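Local coordinates for protein Dhd127_a (Synthetic construct, PDB 6DLM) that pairs, as one half of a computationally designed coiled-coil heterodimer, with its partner chain Dhd127_b to form a helical bundle, at residues A[16-21]-A[58-63]; A[23-28]-A[50-55]. All coordinates share one frame; numbering follows the deposited sequence. Where two conformers were deposited one is given.

Contact 1. Residues A[16-21]-A[58-63]; sequences QHLVRL and KAVREV
L18 reaches from helix 3-37 into the face of helix 44-73 with its two methyl branches spread over three residues, A59, V60 and V63. Its CG stands anti to the backbone N (chi1 -179°), which carries the fork to helix 44-73 and lets each branch serve a different turn. CD1 meets CB of A59 at 3.9 Å and, just as near, CG2 of V60, the leucine slanting across that valine; CD2 lies 4.1 Å from CG2 of V63, the two side chains crossing at about a right angle. Both valines offer CG2, the branch anti to their own carbonyl carbon. Alanine suits position 59 because it faces the other helix where the CA atoms of L18 and A59 come within 6.4 Å, and a bare methyl there leaves room for the leucine. On the flank H17 turns the edge of its ring to that same methyl, CE1 standing 4.4 Å from CB of A59, a polar ring at a partly exposed border. L56 and, on the Dhd127_b chain, I22 also pack on L18. With nothing but carbon meeting carbon across these segments, cohesion here rests on van der Waals fit and burial of apolar surface.

Contact 2. Residues A[23-28]-A[50-55]; sequences ERLVRE and EDLHRE
Within the antiparallel helical hairpin, where the axes of the two segments approach to 10.4 Å, L52 of helix 44-73 packs as a knob into the hole made by L21, R24, L25 and E28 of helix 3-37. Its CD2 presses on the backbone, 3.6 Å from CA of L25, and the two leucine side chains run alongside in opposite senses. CD1 of L52 sits over the centre of the R24 guanidinium, 4.0 Å from CZ. The aliphatic stem and flat cation let arginine shelter a leucine while staying exposed. A salt bridge steadies that plate: NE of R24 donates to OE2 of E28 at 2.9 Å and 164°, within the guanidinium plane but from above the carboxylate plane. E28 also lays OE1 4.0 Å from CD2 of L52. With an alanine in place of E28, the guanidinium would probably lose this mate and turn more freely. On the other flank CD2 of L25 makes a CH-pi contact over one H53 ring face, 4.1 Å from the centroid; CG of H53 anti to its carbonyl carbon (chi1 -88°) helps turn the ring toward L25. Methyls thus do most of the meeting between helices, while R24 is paired within its own.

Overall arrangement
Contacts 1 and 2 join the same two elements, helix 3-37 and helix 44-73, at successive levels about 11 Å apart between centres, with 23-28/50-55 nested inside the loop closed by 16-21/58-63. They are continuous, since CD2 of L21 touches CD1 of L52 at 4.1 Å. Both are largely buried and both have leucines at their heart. Contact 1, nearer the centre of the chain, is finished with small alanine and valine groups; contact 2, nearer the connection between the helices, adds a charged, partly solvent-facing border. The Dhd127_b chain packs against both, and at contact 2 it also supplies salt bridges, R61 of that chain to E23 and K37 of that chain to E50.

Contact 1. Residues A[16-21]-A[58-63]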
ATOM      1  N   GLN A  16      -7.415  -0.487   5.872  1.00 10.10           N
ATOM      2  CA  GLN A  16      -8.298  -0.092   4.778  1.00 12.50           C
ATOM      3  C   GLN A  16      -7.841   1.229   4.139  1.00 14.18           C
ATOM      4  O   GLN A  16      -7.831   1.352   2.933  1.00 13.57           O
ATOM      5  CB  GLN A  16      -9.741   0.021   5.257  1.00 11.28           C
ATOM      6  CG  GLN A  16     -10.307  -1.292   5.748  1.00 18.68           C
ATOM      7  CD  GLN A  16     -11.800  -1.229   5.973  1.00 14.81           C
ATOM      8  OE1 GLN A  16     -12.293  -0.338   6.643  1.00 13.83           O
ATOM      9  NE2 GLN A  16     -12.520  -2.185   5.416  1.00 13.25           N
ATOM     10  N   HIS A  17      -7.436   2.180   4.960  1.00 13.71           N
ATOM     11  CA  HIS A  17      -6.940   3.446   4.443  1.00 16.57           C
ATOM     12  C   HIS A  17      -5.692   3.222   3.569  1.00 11.29           C
ATOM     13  O   HIS A  17      -5.586   3.771   2.492  1.00 13.46           O
ATOM     14  CB  HIS A  17      -6.603   4.364   5.612  1.00 16.18           C
ATOM     15  CG  HIS A  17      -5.820   5.575   5.225  1.00 17.56           C
ATOM     16  ND1 HIS A  17      -4.484   5.719   5.519  1.00 28.95           N
ATOM     17  CD2 HIS A  17      -6.184   6.700   4.571  1.00 19.77           C
ATOM     18  CE1 HIS A  17      -4.057   6.880   5.063  1.00 23.29           C
ATOM     19  NE2 HIS A  17      -5.068   7.494   4.481  1.00 29.12           N
ATOM     20  N   LEU A  18      -4.789   2.375   4.033  1.00 13.14           N
ATOM     21  CA  LEU A  18      -3.586   2.075   3.278  1.00 11.21           C
ATOM     22  C   LEU A  18      -3.930   1.439   1.917  1.00 11.46           C
ATOM     23  O   LEU A  18      -3.342   1.789   0.911  1.00 13.69           O
ATOM     24  CB  LEU A  18      -2.706   1.152   4.105  1.00 14.42           C
ATOM     25  CG  LEU A  18      -1.363   0.675   3.584  1.00 16.35           C
ATOM     26  CD1 LEU A  18      -0.460   1.820   3.163  1.00 18.32           C
ATOM     27  CD2 LEU A  18      -0.714  -0.146   4.681  1.00 18.60           C
ATOM     28  N   VAL A  19      -4.874   0.515   1.891  1.00 13.48           N
ATOM     29  CA  VAL A  19      -5.268  -0.091   0.624  1.00 10.94           C
ATOM     30  C   VAL A  19      -5.901   0.917  -0.344  1.00 13.51           C
ATOM     31  O   VAL A  19      -5.592   0.906  -1.516  1.00 14.35           O
ATOM     32  CB  VAL A  19      -6.217  -1.280   0.829  1.00 15.73           C
ATOM     33  CG1 VAL A  19      -6.686  -1.822  -0.504  1.00 16.31           C
ATOM     34  CG2 VAL A  19      -5.523  -2.365   1.620  1.00 19.39           C
ATOM     35  N   ARG A  20      -6.781   1.785   0.144  1.00 14.12           N
ATOM     36  CA  ARG A  20      -7.380   2.777  -0.741  1.00 12.29           C
ATOM     37  C   ARG A  20      -6.334   3.695  -1.386  1.00 14.87           C
ATOM     38  O   ARG A  20      -6.404   3.953  -2.572  1.00 14.22           O
ATOM     39  CB  ARG A  20      -8.419   3.632  -0.011  1.00 19.17           C
ATOM     40  CG  ARG A  20      -9.639   2.861   0.458  1.00 19.86           C
ATOM     41  CD  ARG A  20     -10.690   3.792   1.057  1.00 15.81           C
ATOM     42  NE  ARG A  20     -10.216   4.487   2.245  1.00 11.72           N
ATOM     43  CZ  ARG A  20     -10.435   4.086   3.491  1.00 11.28           C
ATOM     44  NH1 ARG A  20     -11.123   2.983   3.727  1.00 15.48           N
ATOM     45  NH2 ARG A  20      -9.961   4.782   4.502  1.00 14.41           N
ATOM     46  N   LEU A  21      -5.355   4.118  -0.590  1.00 12.57           N
ATOM     47  CA  LEU A  21      -4.272   4.969  -1.069  1.00 13.90           C
ATOM     48  C   LEU A  21      -3.430   4.268  -2.123  1.00 12.05           C
ATOM     49  O   LEU A  21      -3.062   4.848  -3.124  1.00 12.59           O
ATOM     50  CB  LEU A  21      -3.344   5.328   0.081  1.00 13.98           C
ATOM     51  CG  LEU A  21      -3.669   6.514   0.961  1.00 37.85           C
ATOM     52  CD1 LEU A  21      -2.383   6.953   1.642  1.00 36.20           C
ATOM     53  CD2 LEU A  21      -4.241   7.656   0.142  1.00 35.66           C
ATOM     54  N   LYS A  58       4.520   6.792   5.189  1.00 20.08           N
ATOM     55  CA  LYS A  58       4.089   7.219   6.509  1.00 24.57           C
ATOM     56  C   LYS A  58       2.974   6.303   7.051  1.00 18.10           C
ATOM     57  O   LYS A  58       3.012   5.920   8.209  1.00 22.51           O
ATOM     58  CB  LYS A  58       3.633   8.675   6.443  1.00 21.33           C
ATOM     59  CG  LYS A  58       2.768   9.133   7.596  1.00 48.20           C
ATOM     60  CD  LYS A  58       2.527  10.636   7.522  1.00 54.11           C
ATOM     61  CE  LYS A  58       1.214  11.021   8.165  1.00 64.67           C
ATOM     62  NZ  LYS A  58       0.060  10.600   7.326  1.00 78.72           N
ATOM     63  N   ALA A  59       2.009   5.946   6.210  1.00 18.05           N
ATOM     64  CA  ALA A  59       0.940   5.038   6.631  1.00 17.57           C
ATOM     65  C   ALA A  59       1.490   3.656   7.024  1.00 20.88           C
ATOM     66  O   ALA A  59       1.077   3.086   8.019  1.00 18.13           O
ATOM     67  CB  ALA A  59      -0.103   4.903   5.540  1.00 22.28           C
ATOM     68  N   VAL A  60       2.432   3.147   6.250  1.00 14.60           N
ATOM     69  CA  VAL A  60       3.047   1.882   6.581  1.00 13.22           C
ATOM     70  C   VAL A  60       3.780   1.963   7.930  1.00 16.51           C
ATOM     71  O   VAL A  60       3.681   1.056   8.724  1.00 15.24           O
ATOM     72  CB  VAL A  60       4.020   1.434   5.487  1.00 13.20           C
ATOM     73  CG1 VAL A  60       4.772   0.193   5.933  1.00 20.78           C
ATOM     74  CG2 VAL A  60       3.264   1.189   4.194  1.00 15.80           C
ATOM     75  N   ARG A  61       4.473   3.062   8.192  1.00 16.04           N
ATOM     76  CA  ARG A  61       5.152   3.194   9.475  1.00 17.18           C
ATOM     77  C   ARG A  61       4.162   3.167  10.644  1.00 18.18           C
ATOM     78  O   ARG A  61       4.399   2.482  11.620  1.00 17.22           O
ATOM     79  CB  ARG A  61       5.969   4.486   9.531  1.00 18.65           C
ATOM     80  CG  ARG A  61       7.228   4.450   8.689  1.00 24.87           C
ATOM     81  CD  ARG A  61       8.137   5.635   8.993  1.00 27.93           C
ATOM     82  NE  ARG A  61       7.609   6.891   8.474  1.00 29.40           N
ATOM     83  CZ  ARG A  61       7.875   7.366   7.267  1.00 26.03           C
ATOM     84  NH1 ARG A  61       8.662   6.694   6.447  1.00 26.48           N
ATOM     85  NH2 ARG A  61       7.356   8.515   6.882  1.00 32.22           N
ATOM     86  N   GLU A  62       3.046   3.888  10.545  1.00 20.03           N
ATOM     87  CA  GLU A  62       2.053   3.862  11.610  1.00 21.41           C
ATOM     88  C   GLU A  62       1.443   2.462  11.810  1.00 17.55           C
ATOM     89  O   GLU A  62       1.154   2.090  12.936  1.00 16.08           O
ATOM     90  CB  GLU A  62       0.956   4.905  11.404  1.00 18.76           C
ATOM     91  CG  GLU A  62      -0.008   5.011  12.580  1.00 29.24           C
ATOM     92  CD  GLU A  62       0.675   5.234  13.923  1.00 29.51           C
ATOM     93  OE1 GLU A  62       1.733   5.878  13.967  1.00 22.92           O
ATOM     94  OE2 GLU A  62       0.142   4.762  14.942  1.00 28.03           O
ATOM     95  N   VAL A  63       1.255   1.712  10.731  1.00 18.97           N
ATOM     96  CA  VAL A  63       0.698   0.383  10.855  1.00 18.98           C
ATOM     97  C   VAL A  63       1.646  -0.462  11.688  1.00 17.06           C
ATOM     98  O   VAL A  63       1.227  -1.224  12.535  1.00 14.58           O
ATOM     99  CB  VAL A  63       0.490  -0.282   9.483  1.00 16.54           C
ATOM    100  CG1 VAL A  63       0.194  -1.758   9.651  1.00 13.98           C
ATOM    101  CG2 VAL A  63      -0.622   0.422   8.721  1.00 15.42           C
TER

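Contact 2. Residues A[23-28]-A[50-55]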
ATOM      1  N   GLU A  23      -4.403   1.803  -4.029  1.00 16.06           N
ATOM      2  CA  GLU A  23      -5.222   1.707  -5.234  1.00 14.68           C
ATOM      3  C   GLU A  23      -5.223   3.054  -5.980  1.00 17.47           C
ATOM      4  O   GLU A  23      -5.167   3.065  -7.199  1.00 15.14           O
ATOM      5  CB  GLU A  23      -6.644   1.239  -4.907  1.00 12.58           C
ATOM      6  CG  GLU A  23      -6.694  -0.160  -4.322  1.00 13.36           C
ATOM      7  CD  GLU A  23      -8.069  -0.554  -3.793  1.00 20.37           C
ATOM      8  OE1 GLU A  23      -8.468  -1.706  -4.002  1.00 23.44           O
ATOM      9  OE2 GLU A  23      -8.742   0.280  -3.167  1.00 18.49           O
ATOM     10  N   ARG A  24      -5.273   4.153  -5.242  1.00 12.96           N
ATOM     11  CA  ARG A  24      -5.211   5.470  -5.849  1.00 10.83           C
ATOM     12  C   ARG A  24      -3.871   5.698  -6.557  1.00 16.45           C
ATOM     13  O   ARG A  24      -3.842   6.181  -7.674  1.00 12.91           O
ATOM     14  CB  ARG A  24      -5.410   6.543  -4.787  1.00 17.19           C
ATOM     15  CG  ARG A  24      -5.324   7.955  -5.308  1.00 22.66           C
ATOM     16  CD  ARG A  24      -5.679   8.937  -4.205  1.00 33.53           C
ATOM     17  NE  ARG A  24      -4.982  10.200  -4.354  1.00 40.72           N
ATOM     18  CZ  ARG A  24      -4.754  11.038  -3.354  1.00 42.42           C
ATOM     19  NH1 ARG A  24      -5.173  10.743  -2.134  1.00 42.38           N
ATOM     20  NH2 ARG A  24      -4.115  12.170  -3.576  1.00 53.67           N
ATOM     21  N   LEU A  25      -2.765   5.326  -5.917  1.00 12.27           N
ATOM     22  CA  LEU A  25      -1.463   5.473  -6.534  1.00 11.40           C
ATOM     23  C   LEU A  25      -1.347   4.649  -7.820  1.00 16.94           C
ATOM     24  O   LEU A  25      -0.840   5.150  -8.816  1.00 14.20           O
ATOM     25  CB  LEU A  25      -0.380   5.039  -5.551  1.00 12.80           C
ATOM     26  CG  LEU A  25       1.032   4.893  -6.114  1.00 10.61           C
ATOM     27  CD1 LEU A  25       1.507   6.198  -6.719  1.00 14.68           C
ATOM     28  CD2 LEU A  25       1.991   4.428  -5.034  1.00 14.82           C
ATOM     29  N   VAL A  26      -1.834   3.411  -7.828  1.00 13.24           N
ATOM     30  CA  VAL A  26      -1.748   2.607  -9.031  1.00 10.99           C
ATOM     31  C   VAL A  26      -2.529   3.266 -10.168  1.00 12.04           C
ATOM     32  O   VAL A  26      -2.103   3.234 -11.301  1.00 16.15           O
ATOM     33  CB  VAL A  26      -2.211   1.173  -8.771  1.00 13.74           C
ATOM     34  CG1 VAL A  26      -2.220   0.380 -10.058  1.00 21.10           C
ATOM     35  CG2 VAL A  26      -1.294   0.536  -7.746  1.00 12.01           C
ATOM     36  N   ARG A  27      -3.709   3.791  -9.867  0.55 14.70           N
ATOM     37  CA  ARG A  27      -4.498   4.457 -10.890  0.55 11.85           C
ATOM     38  C   ARG A  27      -3.839   5.741 -11.393  0.55 16.28           C
ATOM     39  O   ARG A  27      -3.751   5.944 -12.557  0.55 16.18           O
ATOM     40  CB  ARG A  27      -5.916   4.770 -10.408  0.55 22.13           C
ATOM     41  CG  ARG A  27      -6.762   3.588  -9.997  0.55 22.44           C
ATOM     42  CD  ARG A  27      -8.229   3.993  -9.766  0.55 29.27           C
ATOM     43  NE  ARG A  27      -8.245   5.370  -9.338  0.55 30.72           N
ATOM     44  CZ  ARG A  27      -8.360   5.790  -8.092  0.55 23.44           C
ATOM     45  NH1 ARG A  27      -8.588   4.941  -7.099  0.55 35.13           N
ATOM     46  NH2 ARG A  27      -8.281   7.095  -7.862  0.55 23.95           N
ATOM     47  N   GLU A  28      -3.385   6.573 -10.477  1.00 16.10           N
ATOM     48  CA  GLU A  28      -2.739   7.812 -10.865  1.00 14.80           C
ATOM     49  C   GLU A  28      -1.451   7.580 -11.666  1.00 12.99           C
ATOM     50  O   GLU A  28      -1.209   8.260 -12.643  1.00 17.82           O
ATOM     51  CB  GLU A  28      -2.466   8.675  -9.649  1.00 22.18           C
ATOM     52  CG  GLU A  28      -3.741   9.140  -8.969  1.00 39.15           C
ATOM     53  CD  GLU A  28      -3.515  10.315  -8.041  1.00 65.71           C
ATOM     54  OE1 GLU A  28      -2.452  10.959  -8.138  1.00 55.41           O
ATOM     55  OE2 GLU A  28      -4.406  10.592  -7.214  1.00 63.64           O
ATOM     56  N   GLU A  50       4.973  11.600  -6.044  1.00 19.97           N
ATOM     57  CA  GLU A  50       5.889  11.595  -4.917  1.00 25.62           C
ATOM     58  C   GLU A  50       5.172  11.864  -3.607  1.00 24.42           C
ATOM     59  O   GLU A  50       5.470  11.215  -2.622  1.00 27.13           O
ATOM     60  CB  GLU A  50       6.946  12.667  -5.058  1.00 29.62           C
ATOM     61  CG  GLU A  50       7.659  12.710  -6.380  1.00 49.65           C
ATOM     62  CD  GLU A  50       8.914  13.528  -6.281  1.00 57.04           C
ATOM     63  OE1 GLU A  50       8.936  14.654  -6.809  1.00 55.15           O
ATOM     64  OE2 GLU A  50       9.863  13.048  -5.636  1.00 76.91           O
ATOM     65  N   ASP A  51       4.257  12.815  -3.597  1.00 23.43           N
ATOM     66  CA  ASP A  51       3.522  13.098  -2.380  1.00 21.03           C
ATOM     67  C   ASP A  51       2.773  11.837  -1.920  1.00 19.91           C
ATOM     68  O   ASP A  51       2.809  11.504  -0.746  1.00 21.97           O
ATOM     69  CB  ASP A  51       2.510  14.215  -2.617  1.00 28.79           C
ATOM     70  CG  ASP A  51       3.154  15.588  -2.723  1.00 41.94           C
ATOM     71  OD1 ASP A  51       4.359  15.708  -2.461  1.00 36.64           O
ATOM     72  OD2 ASP A  51       2.436  16.548  -3.066  1.00 40.29           O
ATOM     73  N   LEU A  52       2.147  11.139  -2.855  1.00 22.79           N
ATOM     74  CA  LEU A  52       1.428   9.913  -2.544  1.00 15.79           C
ATOM     75  C   LEU A  52       2.378   8.845  -1.974  1.00 16.05           C
ATOM     76  O   LEU A  52       2.057   8.188  -0.997  1.00 17.39           O
ATOM     77  CB  LEU A  52       0.759   9.405  -3.810  1.00 19.10           C
ATOM     78  CG  LEU A  52      -0.501   8.557  -3.730  1.00 37.70           C
ATOM     79  CD1 LEU A  52      -1.409   8.922  -2.569  1.00 33.50           C
ATOM     80  CD2 LEU A  52      -1.246   8.718  -5.046  1.00 30.14           C
ATOM     81  N   HIS A  53       3.557   8.683  -2.565  1.00 17.13           N
ATOM     82  CA  HIS A  53       4.520   7.747  -2.016  1.00 14.57           C
ATOM     83  C   HIS A  53       4.890   8.129  -0.579  1.00 17.95           C
ATOM     84  O   HIS A  53       4.912   7.271   0.282  1.00 24.77           O
ATOM     85  CB  HIS A  53       5.788   7.781  -2.853  1.00 20.69           C
ATOM     86  CG  HIS A  53       5.766   6.852  -4.017  1.00 21.03           C
ATOM     87  ND1 HIS A  53       6.260   5.568  -3.951  1.00 22.54           N
ATOM     88  CD2 HIS A  53       5.315   7.019  -5.281  1.00 17.52           C
ATOM     89  CE1 HIS A  53       6.106   4.983  -5.123  1.00 26.63           C
ATOM     90  NE2 HIS A  53       5.539   5.844  -5.949  1.00 22.46           N
ATOM     91  N   ARG A  54       5.093   9.415  -0.333  1.00 25.35           N
ATOM     92  CA  ARG A  54       5.470   9.900   0.989  1.00 23.87           C
ATOM     93  C   ARG A  54       4.388   9.572   1.998  1.00 25.44           C
ATOM     94  O   ARG A  54       4.652   9.039   3.057  1.00 24.33           O
ATOM     95  CB  ARG A  54       5.642  11.420   0.944  0.83 26.40           C
ATOM     96  CG  ARG A  54       6.501  11.992   2.062  0.68 30.01           C
ATOM     97  CD  ARG A  54       6.378  13.510   2.225  0.43 44.65           C
ATOM     98  NE  ARG A  54       6.237  14.240   0.964  0.54 43.32           N
ATOM     99  CZ  ARG A  54       7.116  14.199  -0.028  0.72 51.25           C
ATOM    100  NH1 ARG A  54       6.897  14.895  -1.133  1.00 46.25           N
ATOM    101  NH2 ARG A  54       8.202  13.449   0.073  1.00 48.15           N
ATOM    102  N   GLU A  55       3.144   9.809   1.612  0.54 22.44           N
ATOM    103  CA  GLU A  55       2.020   9.506   2.477  0.54 21.89           C
ATOM    104  C   GLU A  55       1.888   7.998   2.730  0.54 22.67           C
ATOM    105  O   GLU A  55       1.530   7.580   3.817  0.54 19.81           O
ATOM    106  CB  GLU A  55       0.737  10.108   1.915  0.54 25.74           C
ATOM    107  CG  GLU A  55       0.815  11.625   1.824  0.54 21.03           C
ATOM    108  CD  GLU A  55       1.076  12.276   3.176  0.54 27.24           C
ATOM    109  OE1 GLU A  55       0.308  12.005   4.110  0.54 38.82           O
ATOM    110  OE2 GLU A  55       2.039  13.058   3.305  0.54 20.48           O
TER